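Local coordinates for protein tripeptidase (Staphylococcus aureus subsp. aureus, PDB 3RZA) that probably hydrolyses tripeptides as a metal-dependent peptidase of the M20/M25/M40 family, at residues 189-194 with 381-386; 91-96 with 385-390; 179-184 with 320-325. All coordinates share one frame; numbering follows the deposited sequence.

Contact 1. Residues 189-194 with 381-386; sequences ADVGTT and ASQVLE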
loop_
_atom_site.group_PDB
_atom_site.type_symbol
_atom_site.label_atom_id
_atom_site.label_comp_id
_atom_site.label_asym_id
_atom_site.label_seq_id
_atom_site.Cartn_x
_atom_site.Cartn_y
_atom_site.Cartn_z
ATOM N N ALA A 189 3.555 32.446 -8.893
ATOM C CA ALA A 189 3.361 33.723 -8.225
ATOM C C ALA A 189 2.839 34.701 -9.272
ATOM O O ALA A 189 2.968 34.471 -10.465
ATOM C CB ALA A 189 4.683 34.243 -7.595
ATOM N N ASP A 190 2.228 35.773 -8.809
ATOM C CA ASP A 190 1.705 36.803 -9.695
ATOM C C ASP A 190 2.848 37.383 -10.557
ATOM O O ASP A 190 4.013 37.476 -10.095
ATOM C CB ASP A 190 1.066 37.944 -8.885
ATOM C CG ASP A 190 -0.146 37.500 -8.028
ATOM O OD1 ASP A 190 -0.706 36.388 -8.217
ATOM O OD2 ASP A 190 -0.520 38.291 -7.142
ATOM N N VAL A 191 2.526 37.788 -11.784
ATOM C CA VAL A 191 3.508 38.506 -12.613
ATOM C C VAL A 191 3.925 39.831 -11.909
ATOM O O VAL A 191 3.069 40.570 -11.396
ATOM C CB VAL A 191 3.005 38.767 -14.043
ATOM C CG1 VAL A 191 4.091 39.448 -14.897
ATOM C CG2 VAL A 191 2.561 37.440 -14.713
ATOM N N GLY A 192 5.244 40.055 -11.811
ATOM C CA GLY A 192 5.821 41.187 -11.080
ATOM C C GLY A 192 6.216 40.837 -9.645
ATOM O O GLY A 192 6.721 41.693 -8.918
ATOM N N THR A 193 5.967 39.587 -9.231
ATOM C CA THR A 193 6.557 39.010 -8.016
ATOM C C THR A 193 7.759 38.157 -8.396
ATOM O O THR A 193 7.710 37.432 -9.391
ATOM C CB THR A 193 5.512 38.176 -7.261
ATOM O OG1 THR A 193 4.447 39.057 -6.873
ATOM C CG2 THR A 193 6.118 37.504 -6.017
ATOM N N THR A 194 8.848 38.278 -7.616
ATOM C CA THR A 194 10.128 37.592 -7.890
ATOM C C THR A 194 10.452 36.691 -6.709
ATOM O O THR A 194 10.467 37.148 -5.578
ATOM C CB THR A 194 11.290 38.626 -8.063
ATOM O OG1 THR A 194 10.917 39.579 -9.048
ATOM C CG2 THR A 194 12.586 37.953 -8.488
ATOM N N ALA A 381 5.356 38.853 -20.910
ATOM C CA ALA A 381 6.081 39.240 -22.133
ATOM C C ALA A 381 6.570 40.698 -22.081
ATOM O O ALA A 381 7.729 40.979 -22.406
ATOM C CB ALA A 381 5.201 39.011 -23.368
ATOM N N SER A 382 5.715 41.608 -21.617
ATOM C CA SER A 382 6.128 43.016 -21.413
ATOM C C SER A 382 7.233 43.147 -20.353
ATOM O O SER A 382 8.151 43.947 -20.535
ATOM C CB SER A 382 4.929 43.874 -21.039
ATOM O OG SER A 382 3.978 43.816 -22.081
ATOM N N GLN A 383 7.163 42.322 -19.285
ATOM C CA GLN A 383 8.180 42.343 -18.225
ATOM C C GLN A 383 9.531 41.817 -18.701
ATOM O O GLN A 383 10.534 42.437 -18.443
ATOM C CB GLN A 383 7.755 41.548 -16.999
ATOM C CG GLN A 383 8.583 41.908 -15.743
ATOM C CD GLN A 383 8.436 40.944 -14.613
ATOM O OE1 GLN A 383 7.795 39.881 -14.735
ATOM N NE2 GLN A 383 9.047 41.298 -13.475
ATOM N N VAL A 384 9.547 40.673 -19.372
ATOM C CA VAL A 384 10.795 40.142 -19.946
ATOM C C VAL A 384 11.446 41.177 -20.904
ATOM O O VAL A 384 12.676 41.377 -20.852
ATOM C CB VAL A 384 10.588 38.816 -20.695
ATOM C CG1 VAL A 384 11.903 38.340 -21.309
ATOM C CG2 VAL A 384 9.993 37.721 -19.764
ATOM N N LEU A 385 10.627 41.845 -21.737
ATOM C CA LEU A 385 11.127 42.910 -22.609
ATOM C C LEU A 385 11.737 44.084 -21.797
ATOM O O LEU A 385 12.778 44.618 -22.167
ATOM C CB LEU A 385 10.020 43.432 -23.547
ATOM C CG LEU A 385 10.419 44.613 -24.457
ATOM C CD1 LEU A 385 11.648 44.230 -25.317
ATOM C CD2 LEU A 385 9.259 45.036 -25.305
ATOM N N GLU A 386 11.057 44.478 -20.717
ATOM C CA GLU A 386 11.502 45.582 -19.885
ATOM C C GLU A 386 12.822 45.258 -19.186
ATOM O O GLU A 386 13.705 46.112 -19.122
ATOM C CB GLU A 386 10.422 45.926 -18.866
ATOM C CG GLU A 386 10.625 47.212 -18.122
ATOM C CD GLU A 386 10.582 48.457 -18.997
ATOM O OE1 GLU A 386 9.959 48.441 -20.081
ATOM O OE2 GLU A 386 11.176 49.458 -18.582
HETATM O O HOH W 1 7.077 38.047 -12.880
HETATM O O HOH W 2 8.828 39.817 -11.222
#

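Contact 2. Residues 91-96 with 385-390; sequences PKLYLT and LEIIKI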
loop_
_atom_site.group_PDB
_atom_site.type_symbol
_atom_site.label_atom_id
_atom_site.label_comp_id
_atom_site.label_asym_id
_atom_site.label_seq_id
_atom_site.Cartn_x
_atom_site.Cartn_y
_atom_site.Cartn_z
ATOM N N PRO A 91 25.801 44.146 -18.838
ATOM C CA PRO A 91 25.761 42.799 -18.315
ATOM C C PRO A 91 25.169 41.753 -19.270
ATOM O O PRO A 91 24.321 42.081 -20.130
ATOM C CB PRO A 91 24.862 42.938 -17.081
ATOM C CG PRO A 91 25.084 44.284 -16.630
ATOM C CD PRO A 91 25.197 45.088 -17.872
ATOM N N LYS A 92 25.647 40.521 -19.119
ATOM C CA LYS A 92 25.223 39.405 -19.950
ATOM C C LYS A 92 24.141 38.683 -19.182
ATOM O O LYS A 92 24.354 38.301 -18.026
ATOM C CB LYS A 92 26.389 38.469 -20.232
ATOM C CG LYS A 92 27.565 39.125 -21.000
ATOM C CD LYS A 92 28.726 38.158 -21.081
ATOM C CE LYS A 92 29.801 38.620 -22.042
ATOM N NZ LYS A 92 30.911 37.622 -22.107
ATOM N N LEU A 93 22.992 38.502 -19.833
ATOM C CA LEU A 93 21.771 37.982 -19.229
ATOM C C LEU A 93 21.514 36.597 -19.733
ATOM O O LEU A 93 21.878 36.275 -20.876
ATOM C CB LEU A 93 20.588 38.869 -19.644
ATOM C CG LEU A 93 19.194 38.544 -19.108
ATOM C CD1 LEU A 93 19.180 38.482 -17.568
ATOM C CD2 LEU A 93 18.251 39.591 -19.622
ATOM N N TYR A 94 20.872 35.767 -18.910
ATOM C CA TYR A 94 20.219 34.564 -19.406
ATOM C C TYR A 94 18.784 34.499 -18.927
ATOM O O TYR A 94 18.439 35.076 -17.912
ATOM C CB TYR A 94 20.992 33.265 -19.053
ATOM C CG TYR A 94 20.553 32.614 -17.766
ATOM C CD1 TYR A 94 21.027 33.078 -16.544
ATOM C CD2 TYR A 94 19.639 31.547 -17.762
ATOM C CE1 TYR A 94 20.608 32.526 -15.357
ATOM C CE2 TYR A 94 19.208 30.991 -16.567
ATOM C CZ TYR A 94 19.707 31.483 -15.359
ATOM O OH TYR A 94 19.293 30.919 -14.166
ATOM N N LEU A 95 17.957 33.796 -19.699
ATOM C CA LEU A 95 16.569 33.520 -19.354
ATOM C C LEU A 95 16.364 32.038 -19.575
ATOM O O LEU A 95 16.898 31.505 -20.544
ATOM C CB LEU A 95 15.639 34.316 -20.259
ATOM C CG LEU A 95 15.769 35.837 -20.235
ATOM C CD1 LEU A 95 15.005 36.430 -21.435
ATOM C CD2 LEU A 95 15.254 36.396 -18.897
ATOM N N THR A 96 15.599 31.380 -18.703
ATOM C CA THR A 96 15.315 29.944 -18.830
ATOM C C THR A 96 13.846 29.588 -18.600
ATOM O O THR A 96 13.187 30.170 -17.743
ATOM C CB THR A 96 16.229 29.055 -17.921
ATOM O OG1 THR A 96 16.011 27.674 -18.220
ATOM C CG2 THR A 96 15.962 29.274 -16.458
ATOM N N LEU A 385 10.627 41.845 -21.737
ATOM C CA LEU A 385 11.127 42.910 -22.609
ATOM C C LEU A 385 11.737 44.084 -21.797
ATOM O O LEU A 385 12.778 44.618 -22.167
ATOM C CB LEU A 385 10.020 43.432 -23.547
ATOM C CG LEU A 385 10.419 44.613 -24.457
ATOM C CD1 LEU A 385 11.648 44.230 -25.317
ATOM C CD2 LEU A 385 9.259 45.036 -25.305
ATOM N N GLU A 386 11.057 44.478 -20.717
ATOM C CA GLU A 386 11.502 45.582 -19.885
ATOM C C GLU A 386 12.822 45.258 -19.186
ATOM O O GLU A 386 13.705 46.112 -19.122
ATOM C CB GLU A 386 10.422 45.926 -18.866
ATOM C CG GLU A 386 10.625 47.212 -18.122
ATOM C CD GLU A 386 10.582 48.457 -18.997
ATOM O OE1 GLU A 386 9.959 48.441 -20.081
ATOM O OE2 GLU A 386 11.176 49.458 -18.582
ATOM N N ILE A 387 12.959 44.018 -18.708
ATOM C CA ILE A 387 14.215 43.532 -18.079
ATOM C C ILE A 387 15.406 43.599 -19.038
ATOM O O ILE A 387 16.481 44.040 -18.649
ATOM C CB ILE A 387 14.056 42.064 -17.536
ATOM C CG1 ILE A 387 13.168 42.055 -16.294
ATOM C CG2 ILE A 387 15.435 41.421 -17.246
ATOM C CD1 ILE A 387 12.753 40.678 -15.818
ATOM N N ILE A 388 15.202 43.168 -20.286
ATOM C CA ILE A 388 16.231 43.288 -21.335
ATOM C C ILE A 388 16.628 44.761 -21.590
ATOM O O ILE A 388 17.831 45.059 -21.745
ATOM C CB ILE A 388 15.787 42.615 -22.665
ATOM C CG1 ILE A 388 15.833 41.096 -22.529
ATOM C CG2 ILE A 388 16.676 43.039 -23.840
ATOM C CD1 ILE A 388 15.100 40.360 -23.669
ATOM N N LYS A 389 15.625 45.663 -21.606
ATOM C CA LYS A 389 15.874 47.114 -21.786
ATOM C C LYS A 389 16.634 47.726 -20.608
ATOM O O LYS A 389 17.517 48.562 -20.818
ATOM C CB LYS A 389 14.556 47.902 -22.008
ATOM C CG LYS A 389 13.899 47.719 -23.391
ATOM C CD LYS A 389 12.560 48.482 -23.478
ATOM C CE LYS A 389 12.199 48.805 -24.912
ATOM N NZ LYS A 389 10.858 49.474 -25.056
ATOM N N ILE A 390 16.267 47.329 -19.378
ATOM C CA ILE A 390 16.908 47.856 -18.162
ATOM C C ILE A 390 18.381 47.400 -18.077
ATOM O O ILE A 390 19.261 48.207 -17.783
ATOM C CB ILE A 390 16.132 47.456 -16.871
ATOM C CG1 ILE A 390 14.778 48.189 -16.801
ATOM C CG2 ILE A 390 16.957 47.797 -15.613
ATOM C CD1 ILE A 390 13.717 47.487 -15.906
#

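Contact 3. Residues 179-184 with 320-325; sequences ADFGYA and VKIAQE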
loop_
_atom_site.group_PDB
_atom_site.type_symbol
_atom_site.label_atom_id
_atom_site.label_comp_id
_atom_site.label_asym_id
_atom_site.label_seq_id
_atom_site.Cartn_x
_atom_site.Cartn_y
_atom_site.Cartn_z
ATOM N N ALA A 179 26.761 34.142 -18.797
ATOM C CA ALA A 179 25.870 35.169 -18.248
ATOM C C ALA A 179 26.379 35.629 -16.890
ATOM O O ALA A 179 26.943 34.836 -16.146
ATOM C CB ALA A 179 24.452 34.617 -18.115
ATOM N N ASP A 180 26.174 36.910 -16.591
ATOM C CA ASP A 180 26.426 37.491 -15.253
ATOM C C ASP A 180 25.297 37.196 -14.250
ATOM O O ASP A 180 25.546 37.088 -13.061
ATOM C CB ASP A 180 26.604 39.003 -15.362
ATOM C CG ASP A 180 27.839 39.393 -16.184
ATOM O OD1 ASP A 180 28.953 38.968 -15.820
ATOM O OD2 ASP A 180 27.689 40.112 -17.193
ATOM N N PHE A 181 24.059 37.136 -14.735
ATOM C CA PHE A 181 22.893 36.772 -13.910
ATOM C C PHE A 181 21.713 36.439 -14.808
ATOM O O PHE A 181 21.775 36.628 -16.036
ATOM C CB PHE A 181 22.518 37.911 -12.930
ATOM C CG PHE A 181 22.370 39.274 -13.584
ATOM C CD1 PHE A 181 21.174 39.638 -14.245
ATOM C CD2 PHE A 181 23.407 40.203 -13.528
ATOM C CE1 PHE A 181 21.040 40.891 -14.849
ATOM C CE2 PHE A 181 23.268 41.467 -14.119
ATOM C CZ PHE A 181 22.086 41.802 -14.797
ATOM N N GLY A 182 20.634 35.939 -14.215
ATOM C CA GLY A 182 19.429 35.725 -14.976
ATOM C C GLY A 182 18.208 35.245 -14.269
ATOM O O GLY A 182 18.100 35.358 -13.064
ATOM N N TYR A 183 17.239 34.797 -15.065
ATOM C CA TYR A 183 15.872 34.640 -14.623
ATOM C C TYR A 183 15.287 33.346 -15.119
ATOM O O TYR A 183 15.291 33.100 -16.330
ATOM C CB TYR A 183 15.028 35.795 -15.133
ATOM C CG TYR A 183 15.546 37.113 -14.646
ATOM C CD1 TYR A 183 15.285 37.542 -13.340
ATOM C CD2 TYR A 183 16.394 37.895 -15.454
ATOM C CE1 TYR A 183 15.799 38.753 -12.869
ATOM C CE2 TYR A 183 16.918 39.099 -14.988
ATOM C CZ TYR A 183 16.613 39.529 -13.698
ATOM O OH TYR A 183 17.161 40.717 -13.228
ATOM N N ALA A 184 14.779 32.525 -14.201
ATOM C CA ALA A 184 13.906 31.400 -14.558
ATOM C C ALA A 184 12.472 31.910 -14.627
ATOM O O ALA A 184 11.956 32.407 -13.642
ATOM C CB ALA A 184 14.053 30.283 -13.559
ATOM N N VAL A 320 18.065 41.113 -8.581
ATOM C CA VAL A 320 16.812 41.337 -7.846
ATOM C C VAL A 320 16.250 42.720 -8.146
ATOM O O VAL A 320 15.065 42.868 -8.431
ATOM C CB VAL A 320 17.010 41.193 -6.317
ATOM C CG1 VAL A 320 15.693 41.420 -5.583
ATOM C CG2 VAL A 320 17.614 39.821 -5.946
ATOM N N LYS A 321 17.113 43.730 -8.090
ATOM C CA LYS A 321 16.713 45.125 -8.335
ATOM C C LYS A 321 16.172 45.373 -9.749
ATOM O O LYS A 321 15.188 46.083 -9.919
ATOM C CB LYS A 321 17.881 46.080 -8.036
ATOM C CG LYS A 321 18.295 46.112 -6.530
ATOM C CD LYS A 321 17.357 47.020 -5.712
ATOM C CE LYS A 321 17.185 46.589 -4.237
ATOM N NZ LYS A 321 16.058 45.602 -3.993
ATOM N N ILE A 322 16.787 44.756 -10.751
ATOM C CA ILE A 322 16.292 44.835 -12.143
ATOM C C ILE A 322 14.897 44.160 -12.304
ATOM O O ILE A 322 14.002 44.720 -12.966
ATOM C CB ILE A 322 17.334 44.278 -13.141
ATOM C CG1 ILE A 322 18.586 45.183 -13.161
ATOM C CG2 ILE A 322 16.743 44.169 -14.530
ATOM C CD1 ILE A 322 19.857 44.505 -13.731
ATOM N N ALA A 323 14.674 43.024 -11.638
ATOM C CA ALA A 323 13.336 42.362 -11.662
ATOM C C ALA A 323 12.255 43.230 -11.009
ATOM O O ALA A 323 11.120 43.357 -11.533
ATOM C CB ALA A 323 13.392 40.980 -10.975
ATOM N N GLN A 324 12.599 43.815 -9.860
ATOM C CA GLN A 324 11.688 44.702 -9.168
ATOM C C GLN A 324 11.428 45.998 -9.965
ATOM O O GLN A 324 10.288 46.443 -10.048
ATOM C CB GLN A 324 12.199 45.035 -7.757
ATOM C CG GLN A 324 12.159 43.881 -6.776
ATOM C CD GLN A 324 12.646 44.330 -5.430
ATOM O OE1 GLN A 324 13.830 44.602 -5.265
ATOM N NE2 GLN A 324 11.728 44.500 -4.479
ATOM N N GLU A 325 12.478 46.580 -10.555
ATOM C CA GLU A 325 12.331 47.797 -11.409
ATOM C C GLU A 325 11.393 47.547 -12.602
ATOM O O GLU A 325 10.469 48.348 -12.849
ATOM C CB GLU A 325 13.694 48.291 -11.913
ATOM C CG GLU A 325 13.651 49.650 -12.700
ATOM C CD GLU A 325 15.021 50.088 -13.260
ATOM O OE1 GLU A 325 16.062 49.549 -12.835
ATOM O OE2 GLU A 325 15.039 50.971 -14.145
#

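Contact 1. Residues 189-194 with 381-386
Val191 meets the amide end of Gln383 with one methyl branch, CG1 lying 3.7 Å from Gln383 OE1, the two side chains running past each other in opposite directions. A chi1 of -177° puts CG1, not CG2, against the amide. Val191 also rests on Leu332 and on Ser376 and Leu379 of helix 374-393. Val191 and Gly192 are the central pair of a type II beta turn, closed by the bond from Thr193 N to Asp190 O. Gly192 has the positive phi (95°) of the third position in such a turn. Its N is 3.9 Å from Gln383 OE1, too far for a direct bond, and a water fills the gap: it accepts from Gly192 N at 2.9 Å and donates to Gln383 OE1 at 2.7 Å. A second water accepts from Gln383 NE2 at 2.7 Å and donates weakly to Thr193 O and, at 3.0 Å, to Thr194 OG1. Gln383 NE2 also bonds Ser326 OG, which is itself bonded to Ala323 O; this is consistent with NE2 being the end turned to Ser326. The extended Gln383 chain thus spans from helix 374-393 to the loop between strands 186-187 and 194-209, passing Ala327 of helix 318-329, while Val384, next to Gln383 on helix 374-393, packs on Val140 of helix 128-147.

Contact 2. Residues 91-96 with 385-390
Leu93 CG lies anti to the backbone N (chi1 -179°), and with chi2 at 55° the CD2 branch is carried out from the strand toward helix 374-393. On the helix, Ile387 and Ile388 share one conformation, each with CG1 anti to its carbonyl carbon, yet they present different branches to the leucine because they stand at successive positions around the helix. Ile387 offers its CG2 methyl, 4.1 Å from Leu93 CD2. Ile388 offers the CG1 methylene, which also lies 4.1 Å from Leu93 CD2. One methyl therefore touches two neighbouring isoleucines at equal distance, and the leucine crosses each of them at about a right angle. The separations are those of ordinary apolar packing, and no hydrogen bond joins the two segments. Ile387 points its CB at the strand, whereas the reach of Ile388 comes from the end of its side chain. Leu95, two residues further along the strand, also faces the helix, and some of its surface is buried there, although Leu95 CD1 stays 4.5 Å from Ile388 CD1.

This is a helix packed on a parallel part of a mixed sheet, within the domain that holds the metal sites. Strand 93-98 runs parallel to both 154-159 and 181-184, and its last residue, His98, is a zinc ligand. The alternation of the strand sorts its residues: Leu93 and Leu95 face helix 374-393, while Tyr94 reaches Ser355 through its OH and Thr96 bonds Val157 O through OG1. The adjoining strands extend the apolar layer under the helix, Ile388 touching Ile154 of strand 154-159 and Ile387 touching Tyr183 of strand 181-184.

Contact 3. Residues 179-184 with 320-325
Strand 181-184 and helix 320-325 approach to 9.8 Å between their axes and cross at -51°, with Tyr183 and Ala323 the nearest pair of CA atoms. Two aromatic side chains bridge this spacing. Phe181 holds CG between its backbone N and carbonyl carbon (chi1 51°), and its far ring carbon CZ meets Ile322 CD1 at 3.7 Å; CE1 of the same Phe181 ring lies 4.0 Å from that methyl. The approach to the ring is oblique, and the two side chains cross at about a right angle. Tyr183 reaches the helix further along the strand. Its CE1 lies 3.8 Å from Ala323 CB, again obliquely, while Tyr183 OH sits beside the branch point of the isoleucine, 3.6 Å from Ile322 CB and 3.7 Å from Ile322 CG2. These contacts of Tyr183 OH are van der Waals only; its hydrogen bond goes to Val319 O in the first turn of helix 318-329. Ile322 is thus divided between the two aromatic residues, CD1 against the Phe181 ring and CB and CG2 against Tyr183 OH. In the surrounding sheet, strand 181-184 lies between the parallel strands 93-98 and 355-359, and Tyr183 packs on Leu93 and Leu95 of the former and Val356 and Leu358 of the latter. Helix 374-393 adjoins the same apolar layer, its Ile390 touching Ile322 and its Val391 touching Phe181.

How the contacts relate
From the N terminus, residues 91-96 come first, and contact 2 closes the longest loop, 288 residues, on 385-390. Contact 3, from 179-184 to 320-325, nests inside it. Contact 1 leaves from 189-194, within the span of contact 3, and ends at 381-386, so those two cross; it shares Leu385 and Glu386 with contact 2. Strands 93-98 and 181-184 are neighbours in one sheet, where Thr96 N lies 2.9 Å from Tyr183 O, a probable hydrogen bond. Contacts 2 and 3 thus set helices 374-393 and 318-329 on that sheet, while contact 1 joins helix 374-393 to the loop entering strand 194-209.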